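Local coordinates for NIPSNAP domain-containing protein (Burkholderia xenovorans, PDB 5KAK) that is of unknown function but belongs to the NipSnap family, with a ferredoxin-like alpha-beta fold of the dimeric alpha-beta barrel clan, at residues E[12-17]-E[59-64]; E[34-39]-E[120-125]. One frame throughout, in Å; residues are numbered along the deposited sequence. Where two conformers were deposited one is given.

Contact 1 joins the two central strands of the four-stranded sheet, whereas contact 2 fastens the C-terminal residues to helix 23-42, which packs on that sheet. Their centres lie about 18 Å apart, and W63 bridges them: its indole leaves strand 59-64 and rests on helix residues 34-39, with CZ2 of W63 3.4 Å from OE1 of Q38 and CH2 of W63 4.1 Å from CD1 of I35. Through W63, which hydrogen-bonds to H61, contact 1 packs against the helix that receives the tail in contact 2. Both contacts also touch the second subunit, through E13, V59, V60 and L62 in one and I35, R39 and R125 in the other.

Contact 1: E[12-17]-E[59-64]; sequences EERIYD and VVHLWG
H61 turns its CG between its own backbone N and carbonyl carbon (chi1 41°), which swings the imidazole across to strand 12-17, while R14 and Y16 carry their CG atoms beside the backbone N (chi1 near -60°) and meet it there. CB of R14 lies over one face of the imidazole, 3.6 Å from its centroid, in a CH-pi contact. The imidazole in turn presents its NE2 edge to the phenol face in a T-shaped stack, the planes 80° apart; NE2 of H61 comes within 3.3 Å of CE2 of Y16. On the same face of the sheet, polar groups are linked in two sets. In one, NE1 of W63 donates to ND1 of H61 at 3.0 Å, each nitrogen nearly in the plane of the other's ring, which fixes the rotation of the imidazole. In the other, the R14 side chain bends at chi3, and its guanidinium takes OH of Y16 side-on with NE and NH2, both in its plane, while NH1 reaches OE1 of E12 at 2.8 Å, from above the carboxylate plane, in a salt bridge. E12 is held further by R71 and N101, and Y48 stacks on H61. The strands are antiparallel neighbours at the centre of the sheet of a ferredoxin-like alpha-beta domain, as in the dimeric alpha-beta barrel clan. Paired backbone bonds join E12 with W63, R14 with H61 and Y16 with V59. Helix 23-42 covers the face bearing Y16, V59 and W63. On the opposite face E13 extends alongside L62, its CG 4.0 Å from CD1 of L62, and brings OE2 to 3.3 Å from CG1 of V60. Here the second subunit packs, its own E13 and V60 meeting V60 and E13 of this chain.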
# COMPACT_ATOMS: atom_id res chain seq x y z
N GLU E 12 13.59 7.04 -17.18
CA GLU E 12 13.39 7.09 -15.74
C GLU E 12 12.09 7.84 -15.45
O GLU E 12 11.93 8.98 -15.89
CB GLU E 12 14.54 7.78 -15.01
CG GLU E 12 14.37 7.78 -13.49
CD GLU E 12 15.52 8.50 -12.77
OE1 GLU E 12 15.58 8.44 -11.53
OE2 GLU E 12 16.37 9.11 -13.44
N GLU E 13 11.18 7.19 -14.74
CA GLU E 13 9.98 7.84 -14.24
C GLU E 13 10.21 8.21 -12.79
O GLU E 13 10.59 7.36 -11.98
CB GLU E 13 8.75 6.94 -14.39
CG GLU E 13 7.49 7.64 -13.92
CD GLU E 13 6.22 6.87 -14.24
OE1 GLU E 13 6.28 5.63 -14.43
OE2 GLU E 13 5.16 7.52 -14.29
N ARG E 14 10.05 9.49 -12.46
CA ARG E 14 10.18 9.96 -11.09
C ARG E 14 8.82 10.45 -10.62
O ARG E 14 8.12 11.16 -11.35
CB ARG E 14 11.26 11.05 -10.97
CG ARG E 14 12.64 10.51 -11.35
CD ARG E 14 13.71 11.58 -11.23
NE ARG E 14 13.97 11.99 -9.86
CZ ARG E 14 14.80 11.35 -9.02
NH1 ARG E 14 15.43 10.26 -9.40
NH2 ARG E 14 15.01 11.83 -7.80
N ILE E 15 8.42 10.02 -9.43
CA ILE E 15 7.09 10.28 -8.89
C ILE E 15 7.28 10.89 -7.51
O ILE E 15 7.76 10.21 -6.59
CB ILE E 15 6.26 8.99 -8.81
CG1 ILE E 15 6.16 8.30 -10.18
CG2 ILE E 15 4.91 9.28 -8.20
CD1 ILE E 15 5.62 6.87 -10.09
N TYR E 16 6.95 12.18 -7.36
CA TYR E 16 7.09 12.86 -6.07
C TYR E 16 5.72 13.15 -5.48
O TYR E 16 4.85 13.73 -6.15
CB TYR E 16 7.85 14.17 -6.19
CG TYR E 16 9.24 14.13 -6.76
CD1 TYR E 16 9.97 12.94 -6.85
CD2 TYR E 16 9.84 15.30 -7.16
CE1 TYR E 16 11.26 12.95 -7.37
CE2 TYR E 16 11.10 15.32 -7.67
CZ TYR E 16 11.81 14.15 -7.78
OH TYR E 16 13.08 14.23 -8.31
N ASP E 17 5.52 12.74 -4.24
CA ASP E 17 4.33 13.15 -3.51
C ASP E 17 4.66 14.40 -2.71
O ASP E 17 5.67 14.45 -2.02
CB ASP E 17 3.86 12.03 -2.59
CG ASP E 17 3.47 10.79 -3.35
OD1 ASP E 17 2.59 10.88 -4.23
OD2 ASP E 17 4.06 9.72 -3.09
N VAL E 59 3.60 14.86 -8.45
CA VAL E 59 4.21 15.26 -9.70
C VAL E 59 4.88 14.03 -10.30
O VAL E 59 5.46 13.20 -9.58
CB VAL E 59 5.20 16.44 -9.55
CG1 VAL E 59 4.46 17.71 -9.20
CG2 VAL E 59 6.23 16.15 -8.51
N VAL E 60 4.76 13.90 -11.61
CA VAL E 60 5.24 12.75 -12.36
C VAL E 60 6.08 13.27 -13.52
O VAL E 60 5.57 14.03 -14.35
CB VAL E 60 4.07 11.90 -12.88
CG1 VAL E 60 4.57 10.77 -13.78
CG2 VAL E 60 3.26 11.34 -11.74
N HIS E 61 7.35 12.86 -13.58
CA HIS E 61 8.20 13.33 -14.68
C HIS E 61 9.02 12.19 -15.25
O HIS E 61 9.50 11.32 -14.52
CB HIS E 61 9.10 14.56 -14.27
CG HIS E 61 9.73 14.48 -12.91
ND1 HIS E 61 11.09 14.50 -12.72
CD2 HIS E 61 9.18 14.44 -11.67
CE1 HIS E 61 11.36 14.45 -11.43
NE2 HIS E 61 10.22 14.41 -10.77
N LEU E 62 9.15 12.17 -16.57
CA LEU E 62 9.84 11.10 -17.28
C LEU E 62 10.99 11.69 -18.08
O LEU E 62 10.77 12.59 -18.90
CB LEU E 62 8.91 10.35 -18.22
CG LEU E 62 7.88 9.41 -17.63
CD1 LEU E 62 6.76 10.17 -16.98
CD2 LEU E 62 7.35 8.46 -18.71
N TRP E 63 12.18 11.14 -17.88
CA TRP E 63 13.41 11.55 -18.54
C TRP E 63 14.00 10.40 -19.35
O TRP E 63 14.11 9.27 -18.85
CB TRP E 63 14.43 12.01 -17.51
CG TRP E 63 13.95 13.16 -16.70
CD1 TRP E 63 13.23 13.11 -15.55
CD2 TRP E 63 14.17 14.54 -16.99
NE1 TRP E 63 12.98 14.39 -15.10
CE2 TRP E 63 13.55 15.29 -15.97
CE3 TRP E 63 14.84 15.22 -18.03
CZ2 TRP E 63 13.57 16.68 -15.95
CZ3 TRP E 63 14.87 16.60 -18.00
CH2 TRP E 63 14.24 17.32 -16.97
N GLY E 64 14.40 10.69 -20.58
CA GLY E 64 14.97 9.69 -21.47
C GLY E 64 16.48 9.77 -21.52
O GLY E 64 17.06 10.85 -21.51

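Contact 2: E[34-39]-E[120-125]; sequences GIAIQR and EDEHAR
R125 lays one face of its guanidinium against I35, whose CG2 stands 3.4 Å from NH1 of R125, and A36 meets the edge of the same group. CB of A36 also touches the E122 carboxylate, 3.2 Å from OE2 of E122. That oxygen is gripped by NH1 of R125 at 3.1 Å in a salt bridge, on the syn side, somewhat out of the carboxylate plane, and in the plane of the guanidinium, which holds the ends of E122 and R125 together over the alanine. The E122 chain reaches the helix by bending at chi2 (69°). R39 comes from one turn further along: in one of its two conformers its NH2 lies above the same face of the R125 guanidinium as CG2 of I35, 3.7 Å from NE of R125. The nearness of like charges is probably eased by E122 close by. Two waters span the seam. One accepts from NE of R39 in that conformer and donates to OE1 of E122 at 2.9 Å, and weakly to the carbonyl O of I35; the other accepts from N of A36 and from NH1 of R125. Further out, W117 donates to OE1 of E122 and makes a cation-pi contact with R39, while NH2 of R125 hydrogen-bonds to the backbone O of E31, earlier on helix 23-42. F109 of the second subunit packs on I35 and R125, and its carbonyl receives NH1 of R39. The I35, A36 and R39 contacts, both waters and the E31 bond dock this C-terminal extension on the first helix of the ferredoxin-like domain.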
# COMPACT_ATOMS: atom_id res chain seq x y z
N GLY E 34 13.59 26.41 -12.17
CA GLY E 34 14.24 25.12 -12.03
C GLY E 34 14.46 24.36 -13.32
O GLY E 34 15.45 23.63 -13.45
N ILE E 35 13.55 24.47 -14.29
CA ILE E 35 13.71 23.65 -15.48
C ILE E 35 14.83 24.19 -16.36
O ILE E 35 15.50 23.42 -17.05
CB ILE E 35 12.37 23.52 -16.24
CG1 ILE E 35 12.37 22.27 -17.13
CG2 ILE E 35 12.08 24.77 -17.07
CD1 ILE E 35 12.46 20.95 -16.34
N ALA E 36 15.08 25.50 -16.30
CA ALA E 36 16.20 26.08 -17.04
C ALA E 36 17.52 25.53 -16.53
O ALA E 36 18.51 25.49 -17.28
CB ALA E 36 16.19 27.60 -16.91
N ILE E 37 17.57 25.13 -15.26
CA ILE E 37 18.76 24.47 -14.73
C ILE E 37 18.79 23.01 -15.17
O ILE E 37 19.81 22.52 -15.68
CB ILE E 37 18.80 24.57 -13.20
CG1 ILE E 37 18.73 26.01 -12.73
CG2 ILE E 37 20.04 23.90 -12.65
CD1 ILE E 37 18.54 26.13 -11.24
N GLN E 38 17.68 22.29 -14.95
CA GLN E 38 17.72 20.84 -14.98
C GLN E 38 17.64 20.27 -16.39
O GLN E 38 18.37 19.34 -16.72
CB GLN E 38 16.58 20.28 -14.12
CG GLN E 38 16.59 18.75 -13.99
CD GLN E 38 15.36 18.22 -13.28
OE1 GLN E 38 14.27 18.79 -13.39
NE2 GLN E 38 15.52 17.13 -12.54
N ARG E 39 16.78 20.82 -17.24
CA ARG E 39 16.59 20.22 -18.56
C ARG E 39 17.84 20.22 -19.42
O ARG E 39 18.10 19.19 -20.07
CB ARG E 39 15.43 20.91 -19.29
CG ARG E 39 15.12 20.28 -20.65
CD ARG E 39 13.71 20.61 -21.10
NE ARG E 39 13.34 21.98 -20.78
CZ ARG E 39 12.14 22.50 -21.00
NH1 ARG E 39 11.19 21.76 -21.55
NH2 ARG E 39 11.89 23.75 -20.67
N GLU E 120 18.95 26.91 -28.36
CA GLU E 120 17.90 27.45 -29.21
C GLU E 120 16.52 27.15 -28.66
O GLU E 120 15.57 27.92 -28.90
CB GLU E 120 18.05 26.89 -30.63
N ASP E 121 16.37 26.06 -27.92
CA ASP E 121 15.10 25.77 -27.26
C ASP E 121 14.88 26.67 -26.05
O ASP E 121 13.78 27.18 -25.85
CB ASP E 121 15.05 24.30 -26.85
CG ASP E 121 15.33 23.36 -28.01
OD1 ASP E 121 14.65 23.49 -29.05
OD2 ASP E 121 16.22 22.49 -27.88
N GLU E 122 15.93 26.88 -25.25
CA GLU E 122 15.80 27.67 -24.04
C GLU E 122 15.46 29.12 -24.35
O GLU E 122 14.69 29.76 -23.62
CB GLU E 122 17.09 27.59 -23.21
CG GLU E 122 16.96 28.13 -21.80
CD GLU E 122 16.08 27.24 -20.93
OE1 GLU E 122 16.06 26.02 -21.19
OE2 GLU E 122 15.41 27.76 -20.01
N HIS E 123 16.02 29.66 -25.44
CA HIS E 123 15.90 31.09 -25.70
C HIS E 123 14.49 31.48 -26.11
O HIS E 123 14.02 32.58 -25.77
CB HIS E 123 16.90 31.51 -26.78
CG HIS E 123 18.33 31.32 -26.38
ND1 HIS E 123 18.71 30.97 -25.10
CD2 HIS E 123 19.48 31.43 -27.09
CE1 HIS E 123 20.03 30.88 -25.04
NE2 HIS E 123 20.52 31.16 -26.23
N ALA E 124 13.79 30.61 -26.84
CA ALA E 124 12.46 30.93 -27.35
C ALA E 124 11.35 30.30 -26.52
O ALA E 124 10.22 30.18 -27.00
CB ALA E 124 12.34 30.49 -28.81
N ARG E 125 11.65 29.90 -25.28
CA ARG E 125 10.66 29.28 -24.40
C ARG E 125 9.39 30.12 -24.25
O ARG E 125 9.44 31.35 -24.34
CB ARG E 125 11.26 29.02 -23.01
CG ARG E 125 12.05 27.73 -22.90
CD ARG E 125 12.49 27.48 -21.46
NE ARG E 125 11.36 27.37 -20.54
CZ ARG E 125 11.46 27.48 -19.22
NH1 ARG E 125 12.65 27.69 -18.67
NH2 ARG E 125 10.38 27.37 -18.45
O HOH W 1 14.43 24.19 -19.72
O HOH W 2 13.08 27.87 -15.83